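Local coordinates for beta-lactamase (Sebaldella termitidis, PDB 6N1N), which probably hydrolyses beta-lactam antibiotics to substituted beta-amino acids, as a class D serine beta-lactamase, at residues 45-49 with 195-200; 57-61 with 103-108; 145-150 with 201-205; 216-220 with 238-243. All coordinates share one frame; numbering follows the deposited sequence.

Interaction 1. Residues 45-49 with 195-200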
# COMPACT_ATOMS: atom_id res chain seq x y z
N ILE A 45 0.27 11.93 -9.87
CA ILE A 45 -0.33 12.81 -8.88
C ILE A 45 -0.20 12.21 -7.48
O ILE A 45 -0.64 11.08 -7.23
CB ILE A 45 -1.80 13.09 -9.24
CG1 ILE A 45 -1.89 13.83 -10.59
CG2 ILE A 45 -2.47 13.89 -8.16
CD1 ILE A 45 -3.30 13.94 -11.12
N ARG A 46 0.36 13.00 -6.55
CA ARG A 46 0.55 12.55 -5.18
C ARG A 46 -0.70 12.77 -4.34
O ARG A 46 -1.35 13.82 -4.44
CB ARG A 46 1.72 13.29 -4.53
CG ARG A 46 3.07 12.93 -5.11
CD ARG A 46 4.18 13.70 -4.43
NE ARG A 46 5.52 13.28 -4.83
CZ ARG A 46 6.59 14.05 -4.79
NH1 ARG A 46 6.53 15.31 -4.37
NH2 ARG A 46 7.75 13.55 -5.16
N ARG A 47 -1.02 11.77 -3.50
CA ARG A 47 -2.08 11.89 -2.50
C ARG A 47 -1.62 11.19 -1.23
O ARG A 47 -0.67 10.41 -1.25
CB ARG A 47 -3.40 11.31 -2.98
CG ARG A 47 -3.93 12.02 -4.22
CD ARG A 47 -5.34 11.69 -4.45
NE ARG A 47 -5.94 12.39 -5.59
CZ ARG A 47 -6.65 13.51 -5.51
NH1 ARG A 47 -6.85 14.12 -4.35
NH2 ARG A 47 -7.18 14.03 -6.61
N LEU A 48 -2.32 11.45 -0.10
CA LEU A 48 -1.94 10.83 1.16
C LEU A 48 -1.94 9.31 1.01
O LEU A 48 -2.78 8.75 0.29
CB LEU A 48 -2.86 11.25 2.31
CG LEU A 48 -4.21 10.53 2.56
CD1 LEU A 48 -4.77 11.01 3.91
CD2 LEU A 48 -5.17 10.83 1.45
N PRO A 49 -0.97 8.62 1.63
CA PRO A 49 -0.92 7.15 1.51
C PRO A 49 -1.94 6.41 2.37
O PRO A 49 -2.28 5.26 2.05
CB PRO A 49 0.49 6.81 1.98
CG PRO A 49 0.84 7.95 2.92
CD PRO A 49 0.26 9.15 2.25
N GLU A 195 -9.28 13.89 0.70
CA GLU A 195 -8.66 15.19 0.47
C GLU A 195 -9.73 16.11 -0.13
O GLU A 195 -10.17 15.90 -1.26
CB GLU A 195 -7.46 15.09 -0.46
CG GLU A 195 -6.29 14.31 0.14
CD GLU A 195 -5.11 14.19 -0.78
OE1 GLU A 195 -5.23 14.59 -1.96
OE2 GLU A 195 -4.06 13.71 -0.31
N GLY A 196 -10.11 17.13 0.63
CA GLY A 196 -11.19 18.00 0.15
C GLY A 196 -12.48 17.23 0.02
O GLY A 196 -12.96 16.62 0.97
N ALA A 197 -13.07 17.23 -1.19
CA ALA A 197 -14.32 16.54 -1.45
C ALA A 197 -14.12 15.18 -2.07
O ALA A 197 -15.10 14.53 -2.44
CB ALA A 197 -15.20 17.39 -2.37
N GLU A 198 -12.87 14.75 -2.23
CA GLU A 198 -12.54 13.53 -2.94
C GLU A 198 -12.11 12.44 -1.97
O GLU A 198 -11.11 12.60 -1.25
CB GLU A 198 -11.45 13.81 -3.97
CG GLU A 198 -11.88 14.81 -5.03
CD GLU A 198 -10.84 15.00 -6.08
OE1 GLU A 198 -9.69 15.39 -5.74
OE2 GLU A 198 -11.16 14.74 -7.25
N ASN A 199 -12.85 11.34 -1.95
CA ASN A 199 -12.41 10.14 -1.25
C ASN A 199 -11.36 9.41 -2.08
O ASN A 199 -11.52 9.25 -3.29
CB ASN A 199 -13.59 9.21 -0.99
CG ASN A 199 -14.65 9.84 -0.11
OD1 ASN A 199 -14.34 10.37 0.94
ND2 ASN A 199 -15.90 9.76 -0.53
N ILE A 200 -10.30 8.97 -1.42
CA ILE A 200 -9.13 8.37 -2.03
C ILE A 200 -9.05 6.92 -1.53
O ILE A 200 -8.92 6.69 -0.33
CB ILE A 200 -7.83 9.12 -1.67
CG1 ILE A 200 -7.96 10.64 -1.87
CG2 ILE A 200 -6.63 8.52 -2.44
CD1 ILE A 200 -8.32 11.05 -3.23
O HOH W 1 -3.23 15.82 -3.20
O HOH W 2 -8.84 16.56 -3.39

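Interaction 2. Residues 57-61 with 103-108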
# COMPACT_ATOMS: atom_id res chain seq x y z
N ASN A 57 5.98 1.23 7.08
CA ASN A 57 6.02 1.33 8.53
C ASN A 57 6.38 -0.01 9.16
O ASN A 57 7.06 -0.05 10.20
CB ASN A 57 4.67 1.85 9.04
CG ASN A 57 4.81 2.89 10.17
OD1 ASN A 57 5.93 3.24 10.61
ND2 ASN A 57 3.68 3.42 10.60
N SER A 58 5.93 -1.12 8.55
CA SER A 58 6.29 -2.44 9.06
C SER A 58 7.79 -2.71 8.88
O SER A 58 8.43 -3.28 9.76
CB SER A 58 5.46 -3.53 8.38
OG SER A 58 4.08 -3.38 8.67
N LEU A 59 8.35 -2.34 7.72
CA LEU A 59 9.80 -2.44 7.56
C LEU A 59 10.51 -1.63 8.63
O LEU A 59 11.49 -2.10 9.23
CB LEU A 59 10.24 -1.94 6.18
CG LEU A 59 9.76 -2.68 4.92
CD1 LEU A 59 10.05 -1.82 3.70
CD2 LEU A 59 10.39 -4.03 4.78
N ILE A 60 10.03 -0.41 8.87
CA ILE A 60 10.71 0.48 9.81
C ILE A 60 10.60 -0.07 11.22
O ILE A 60 11.59 -0.07 11.97
CB ILE A 60 10.13 1.91 9.70
CG1 ILE A 60 10.48 2.53 8.34
CG2 ILE A 60 10.67 2.80 10.82
CD1 ILE A 60 9.75 3.83 8.03
N PHE A 61 9.41 -0.54 11.62
CA PHE A 61 9.24 -1.09 12.97
C PHE A 61 10.23 -2.23 13.24
O PHE A 61 10.83 -2.30 14.33
CB PHE A 61 7.81 -1.61 13.16
CG PHE A 61 6.79 -0.54 13.53
CD1 PHE A 61 7.02 0.80 13.28
CD2 PHE A 61 5.59 -0.91 14.10
CE1 PHE A 61 6.07 1.75 13.61
CE2 PHE A 61 4.65 0.03 14.44
CZ PHE A 61 4.89 1.36 14.20
N PHE A 103 -1.96 0.39 16.70
CA PHE A 103 -0.69 -0.29 16.84
C PHE A 103 0.42 0.49 16.15
O PHE A 103 1.50 0.68 16.73
CB PHE A 103 -0.84 -1.70 16.27
CG PHE A 103 0.44 -2.52 16.18
CD1 PHE A 103 0.65 -3.59 17.04
CD2 PHE A 103 1.38 -2.29 15.18
CE1 PHE A 103 1.77 -4.39 16.94
CE2 PHE A 103 2.53 -3.09 15.08
CZ PHE A 103 2.71 -4.12 15.95
N TYR A 104 0.15 1.00 14.95
CA TYR A 104 1.16 1.78 14.24
C TYR A 104 1.37 3.15 14.87
O TYR A 104 2.51 3.63 14.93
CB TYR A 104 0.78 1.85 12.77
CG TYR A 104 1.02 0.52 12.09
CD1 TYR A 104 2.27 0.18 11.60
CD2 TYR A 104 -0.00 -0.42 11.98
CE1 TYR A 104 2.51 -1.07 10.98
CE2 TYR A 104 0.21 -1.65 11.37
CZ TYR A 104 1.47 -1.97 10.87
OH TYR A 104 1.67 -3.21 10.27
N MSE A 105 0.30 3.80 15.34
CA MSE A 105 0.45 5.07 16.08
C MSE A 105 1.29 4.89 17.34
O MSE A 105 2.15 5.72 17.65
CB MSE A 105 -0.93 5.64 16.43
CG MSE A 105 -1.75 6.00 15.21
SE MSE A 105 -3.45 6.86 15.70
CE MSE A 105 -4.30 5.45 16.69
N LYS A 106 1.05 3.79 18.07
CA LYS A 106 1.80 3.53 19.29
C LYS A 106 3.26 3.24 18.98
O LYS A 106 4.16 3.79 19.63
CB LYS A 106 1.15 2.37 20.05
CG LYS A 106 1.83 2.02 21.37
CD LYS A 106 1.06 0.91 22.09
CE LYS A 106 1.73 0.46 23.39
NZ LYS A 106 1.43 1.40 24.49
N GLY A 107 3.52 2.43 17.95
CA GLY A 107 4.88 2.13 17.57
C GLY A 107 5.63 3.34 17.05
O GLY A 107 6.83 3.49 17.30
N ALA A 108 4.93 4.23 16.34
CA ALA A 108 5.58 5.42 15.82
C ALA A 108 6.08 6.31 16.95
O ALA A 108 7.05 7.05 16.76
CB ALA A 108 4.61 6.18 14.92

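Interaction 3. Residues 145-150 with 201-205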
# COMPACT_ATOMS: atom_id res chain seq x y z
N ILE A 145 2.11 10.64 -1.84
CA ILE A 145 2.86 9.78 -2.75
C ILE A 145 2.01 9.46 -3.98
O ILE A 145 0.79 9.40 -3.91
CB ILE A 145 3.34 8.48 -2.04
CG1 ILE A 145 4.25 7.66 -2.95
CG2 ILE A 145 2.15 7.62 -1.55
CD1 ILE A 145 5.03 6.60 -2.21
N SER A 146 2.68 9.33 -5.14
CA SER A 146 1.92 9.01 -6.35
C SER A 146 1.87 7.51 -6.57
O SER A 146 2.67 6.76 -5.99
CB SER A 146 2.56 9.66 -7.57
OG SER A 146 3.79 9.01 -7.89
N PRO A 147 0.98 7.04 -7.44
CA PRO A 147 1.00 5.60 -7.79
C PRO A 147 2.32 5.11 -8.40
O PRO A 147 2.81 4.04 -8.04
CB PRO A 147 -0.17 5.48 -8.79
CG PRO A 147 -1.11 6.58 -8.38
CD PRO A 147 -0.19 7.73 -8.01
N GLU A 148 2.91 5.87 -9.31
CA GLU A 148 4.25 5.55 -9.81
C GLU A 148 5.26 5.38 -8.68
O GLU A 148 6.06 4.44 -8.68
CB GLU A 148 4.67 6.64 -10.79
CG GLU A 148 6.08 6.59 -11.31
CD GLU A 148 6.41 7.83 -12.14
OE1 GLU A 148 5.46 8.54 -12.54
OE2 GLU A 148 7.61 8.08 -12.39
N GLU A 149 5.24 6.28 -7.70
CA GLU A 149 6.18 6.23 -6.59
C GLU A 149 5.90 5.06 -5.65
O GLU A 149 6.84 4.48 -5.08
CB GLU A 149 6.13 7.55 -5.81
CG GLU A 149 6.67 8.72 -6.58
CD GLU A 149 6.49 10.04 -5.86
OE1 GLU A 149 5.41 10.26 -5.27
OE2 GLU A 149 7.43 10.85 -5.89
N GLN A 150 4.63 4.69 -5.48
CA GLN A 150 4.32 3.48 -4.73
C GLN A 150 4.98 2.28 -5.38
O GLN A 150 5.61 1.46 -4.72
CB GLN A 150 2.81 3.23 -4.65
CG GLN A 150 2.04 4.20 -3.79
CD GLN A 150 1.81 3.71 -2.38
OE1 GLN A 150 2.54 2.86 -1.85
NE2 GLN A 150 0.79 4.27 -1.75
N ILE A 201 -9.12 5.96 -2.45
CA ILE A 201 -9.13 4.55 -2.09
C ILE A 201 -8.00 3.87 -2.86
O ILE A 201 -8.06 3.73 -4.08
CB ILE A 201 -10.48 3.89 -2.38
CG1 ILE A 201 -11.58 4.63 -1.58
CG2 ILE A 201 -10.43 2.42 -2.05
CD1 ILE A 201 -13.00 4.19 -1.94
N TRP A 202 -6.99 3.40 -2.11
CA TRP A 202 -5.84 2.70 -2.64
C TRP A 202 -5.96 1.19 -2.50
O TRP A 202 -6.48 0.67 -1.52
CB TRP A 202 -4.58 3.07 -1.88
CG TRP A 202 -4.03 4.44 -1.88
CD1 TRP A 202 -4.24 5.42 -0.95
CD2 TRP A 202 -3.01 4.93 -2.75
NE1 TRP A 202 -3.46 6.52 -1.24
CE2 TRP A 202 -2.68 6.22 -2.33
CE3 TRP A 202 -2.36 4.39 -3.86
CZ2 TRP A 202 -1.75 7.00 -3.00
CZ3 TRP A 202 -1.45 5.16 -4.52
CH2 TRP A 202 -1.12 6.44 -4.07
N TYR A 203 -5.33 0.49 -3.44
CA TYR A 203 -4.91 -0.90 -3.26
C TYR A 203 -3.57 -1.02 -3.99
O TYR A 203 -3.50 -0.83 -5.22
CB TYR A 203 -5.98 -1.86 -3.79
CG TYR A 203 -5.74 -3.30 -3.41
CD1 TYR A 203 -5.58 -3.68 -2.09
CD2 TYR A 203 -5.68 -4.28 -4.38
CE1 TYR A 203 -5.34 -5.01 -1.75
CE2 TYR A 203 -5.48 -5.61 -4.04
CZ TYR A 203 -5.30 -5.96 -2.74
OH TYR A 203 -5.08 -7.29 -2.44
N VAL A 204 -2.50 -1.31 -3.24
CA VAL A 204 -1.15 -1.34 -3.82
C VAL A 204 -0.46 -2.62 -3.39
O VAL A 204 -0.83 -3.23 -2.38
CB VAL A 204 -0.31 -0.10 -3.41
CG1 VAL A 204 -1.07 1.21 -3.69
CG2 VAL A 204 0.14 -0.20 -1.94
N GLY A 205 0.53 -3.04 -4.17
CA GLY A 205 1.25 -4.26 -3.85
C GLY A 205 1.90 -4.85 -5.08
O GLY A 205 2.26 -4.14 -6.02

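Interaction 4. Residues 216-220 with 238-243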
# COMPACT_ATOMS: atom_id res chain seq x y z
N PHE A 216 1.59 -3.15 -8.69
CA PHE A 216 0.37 -2.43 -9.00
C PHE A 216 0.05 -1.34 -7.98
O PHE A 216 0.40 -1.43 -6.81
CB PHE A 216 -0.85 -3.38 -9.11
CG PHE A 216 -1.19 -4.11 -7.85
CD1 PHE A 216 -2.09 -3.60 -6.93
CD2 PHE A 216 -0.60 -5.32 -7.57
CE1 PHE A 216 -2.39 -4.28 -5.76
CE2 PHE A 216 -0.90 -6.01 -6.42
CZ PHE A 216 -1.79 -5.47 -5.50
N ALA A 217 -0.60 -0.31 -8.47
CA ALA A 217 -1.13 0.73 -7.59
C ALA A 217 -2.45 1.17 -8.20
O ALA A 217 -2.49 1.76 -9.27
CB ALA A 217 -0.17 1.91 -7.44
N VAL A 218 -3.53 0.78 -7.54
CA VAL A 218 -4.88 1.18 -7.90
C VAL A 218 -5.26 2.31 -6.97
O VAL A 218 -5.03 2.23 -5.75
CB VAL A 218 -5.85 -0.01 -7.76
CG1 VAL A 218 -7.30 0.48 -7.80
CG2 VAL A 218 -5.61 -1.02 -8.82
N ARG A 219 -5.79 3.39 -7.52
CA ARG A 219 -6.20 4.49 -6.67
C ARG A 219 -7.48 5.07 -7.23
O ARG A 219 -7.48 5.74 -8.28
CB ARG A 219 -5.12 5.56 -6.55
CG ARG A 219 -5.49 6.56 -5.48
CD ARG A 219 -4.46 7.64 -5.31
NE ARG A 219 -4.22 8.41 -6.52
CZ ARG A 219 -3.17 9.21 -6.70
NH1 ARG A 219 -2.23 9.36 -5.73
NH2 ARG A 219 -3.04 9.85 -7.85
N ILE A 220 -8.55 4.84 -6.50
CA ILE A 220 -9.89 5.26 -6.86
C ILE A 220 -10.14 6.63 -6.27
O ILE A 220 -9.82 6.87 -5.09
CB ILE A 220 -10.92 4.24 -6.33
CG1 ILE A 220 -10.69 2.90 -7.03
CG2 ILE A 220 -12.35 4.75 -6.49
CD1 ILE A 220 -11.39 1.76 -6.35
N LEU A 238 -11.81 -5.02 -8.28
CA LEU A 238 -11.44 -4.20 -9.44
C LEU A 238 -10.02 -4.51 -9.90
O LEU A 238 -9.75 -4.63 -11.10
CB LEU A 238 -11.56 -2.72 -9.08
CG LEU A 238 -11.29 -1.68 -10.17
CD1 LEU A 238 -11.91 -0.33 -9.77
CD2 LEU A 238 -9.81 -1.47 -10.48
N THR A 239 -9.09 -4.61 -8.95
CA THR A 239 -7.71 -4.95 -9.26
C THR A 239 -7.63 -6.32 -9.95
O THR A 239 -6.92 -6.48 -10.96
CB THR A 239 -6.89 -4.90 -7.97
OG1 THR A 239 -7.08 -3.62 -7.34
CG2 THR A 239 -5.42 -5.08 -8.23
N MSE A 240 -8.37 -7.30 -9.43
CA MSE A 240 -8.34 -8.65 -10.02
C MSE A 240 -8.92 -8.64 -11.41
O MSE A 240 -8.44 -9.36 -12.29
CB MSE A 240 -9.11 -9.66 -9.16
CG MSE A 240 -8.63 -9.73 -7.70
SE MSE A 240 -6.73 -10.15 -7.47
CE MSE A 240 -6.88 -12.10 -7.51
N MSE A 241 -9.97 -7.83 -11.62
CA MSE A 241 -10.53 -7.68 -12.97
C MSE A 241 -9.51 -7.10 -13.95
O MSE A 241 -9.44 -7.56 -15.09
CB MSE A 241 -11.80 -6.81 -12.93
CG MSE A 241 -12.95 -7.54 -12.31
SE MSE A 241 -14.44 -6.32 -12.01
CE MSE A 241 -14.28 -5.37 -13.65
N ALA A 242 -8.75 -6.09 -13.52
CA ALA A 242 -7.69 -5.56 -14.36
C ALA A 242 -6.66 -6.64 -14.69
O ALA A 242 -6.24 -6.76 -15.85
CB ALA A 242 -7.02 -4.37 -13.68
N PHE A 243 -6.26 -7.44 -13.69
CA PHE A 243 -5.32 -8.52 -13.97
C PHE A 243 -5.88 -9.50 -15.00
O PHE A 243 -5.17 -9.92 -15.92
CB PHE A 243 -4.96 -9.30 -12.69
CG PHE A 243 -4.21 -8.52 -11.63
CD1 PHE A 243 -3.45 -7.40 -11.92
CD2 PHE A 243 -4.27 -8.95 -10.30
CE1 PHE A 243 -2.77 -6.72 -10.90
CE2 PHE A 243 -3.58 -8.26 -9.30
CZ PHE A 243 -2.82 -7.16 -9.62

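Interaction 1. Residues 45-49 with 195-200
E195 OE1 is gripped by two donors: R47 NH1, 2.9 Å away in a salt bridge, and a water that also donates to R46 O. The glutamate starts the type II' turn E195-E198, the tight beta-hairpin connection between strands 184-195 and 198-209, and a salt-bridge network of R47, E195 and E198 ties the loop 45-49 to it. The R47 chain, extended from CG to NE, carries the guanidinium far enough for NH1 to reach one carboxylate and NH2 the other. Its NH2 lies 3.0 Å from E198 OE1, which it meets from above the carboxylate plane; the two flat groups stand 73° apart. A second water lies in the guanidinium plane at its edge, accepts from R47 NH1 and donates to E195 O and E198 OE1. One guanidinium face is taken by I200 CD1, which also presses against the arginine stem, 3.3 Å from R47 CD. The other carboxylate oxygen, E195 OE2, accepts a hydrogen bond from the backbone N of L48 at 2.9 Å (158°) and also pairs with K144 NZ; with both oxygens fixed, the carboxylate has little freedom to rotate. L48 CD2 also lies 4.3 Å from I200 CG1, an apolar contact beside the carboxylate.

Interaction 2. Residues 57-61 with 103-108
With CG anti to the carbonyl carbon in both residues (chi1 -82° in F61, -73° in Y104), the two aromatic rings are brought together between helices 56-63 and 101-108. These belong to the helical part of the serine beta-lactamase fold, and helix 56-63 begins a few residues after S51, the predicted nucleophile. The short segments run at 42° with their axes 11.0 Å apart. F61 is a knob in a hole formed by F103, Y104, G107 and A108: its CZ comes 3.5 Å from G107 CA, where the lack of a side chain allows the ring to lie against the backbone, and Y104 O sits at the ring edge, near its plane. The F61 and Y104 rings are nearly parallel but slid apart, with little overlap, their centroids 5.3 Å from each other. Y104 OH donates to S58 OG at 2.9 Å, and that hydroxyl is bonded in turn to the main-chain O of the carboxylated lysine at position 54. N57 slides past the tyrosine in the opposite direction, its ND2 3.7 Å from Y104 CD1, while its OD1 is held by Y116 OH. F103 CE2 closes the hole in the plane of the F61 ring, 3.8 Å from F61 CE2.

Interaction 3. Residues 145-150 with 201-205
The indole of W202 carries the amide nitrogen of Q150 over one face and the carbonyl of I145 at its edge. Here the first turn of helix 147-159 packs against strand 198-209 of the central sheet of the beta-lactamase fold, beside the active site. Q150 NE2 stands 3.6 Å above the indole plane, off the centre of the whole indole and over its six-membered ring, and its amide is tipped steeply, 69° from the ring. A bend at chi2 (-95°) folds the glutamine over this ring and brings Q150 CG within 3.7 Å of W202 CZ3. In the ring plane I145 O lies 3.5 Å from W202 CH2, and P147 CG comes across at about a right angle near CZ3. The polar ends have partners outside the contact: Q150 NE2 bonds to T52 OG1, next in sequence to the predicted nucleophile S51, and W202 NE1 to L48 O of the loop 45-49. V204 meets the amide from the strand, with CG2 3.9 Å from Q150 OE1.

The helix start is set by a capping box. S146 OG accepts from E149 N at 3.1 Å, and S146 N donates back to the anti lone pair of E149 OE1 at 2.9 Å. The same carboxylate reaches the loop 45-49 through a salt bridge of its other oxygen, OE2, to R46 NH2.

Interaction 4. Residues 216-220 with 238-243
F243 points its ring edge into the face of F216 in a T-shaped pair, the planes standing 75° apart. F243 CZ leads, 3.5 Å from F216 CD2. Over that same face comes the methyl of T239, a CH-pi contact with CG2 4.2 Å from the F216 ring centroid. The F216 side chain takes the least common staggered position, CG between backbone N and carbonyl carbon (chi1 63°), which lays its ring face against the helix. Next along the strand, V218 CG2 packs 3.3 Å from T239 OG1, and V218 CG1 reaches L238 CD2. I220 and L238 finish the row tip to tip, with I220 CD1 4.0 Å from L238 CD1.

A second shell fixes these groups. T239 OG1 is tied to R235 O one turn earlier; the polar end of the threonine is thus spent within its own helix and its methyl is turned to the aromatic ring. T239 O stands 3.5 Å above the plane of the F243 ring, toward its rim. Y203 of the adjacent strand meets the F216 ring and also touches T239.

The C-terminal helix 228-245 thus lies across one face of the central sheet, the short segments crossing at 129°. Strand 212-222 has strands 198-209 and 22-29 as its neighbours, bonded through V218 to Y203 and through A217 to T26. Helix 11-18 also packs on L238, through I15 and F16, while A217 and R219 point to the other face of the sheet.

Overall arrangement
Interactions 1, 3 and 4 cluster on the central sheet through the neighbouring strands 198-209 and 212-222, while interaction 2 stands apart in the helical region, its centre about 22 Å from that of interaction 1 and 26 Å from that of interaction 4. Interactions 1 and 3 share strand 198-209. I201 O lies 2.7 Å from I220 N, a probable hydrogen bond joining interactions 3 and 4, whose centres are about 11 Å apart. R219 NH2 probably donates to I45 O at 2.8 Å, joining interaction 4 to interaction 1. The side chain of the predicted nucleophile S51 lies about 7 Å from that of Y104, 8 Å from W202 and 9 Å from L48; interaction 4 is remote from it.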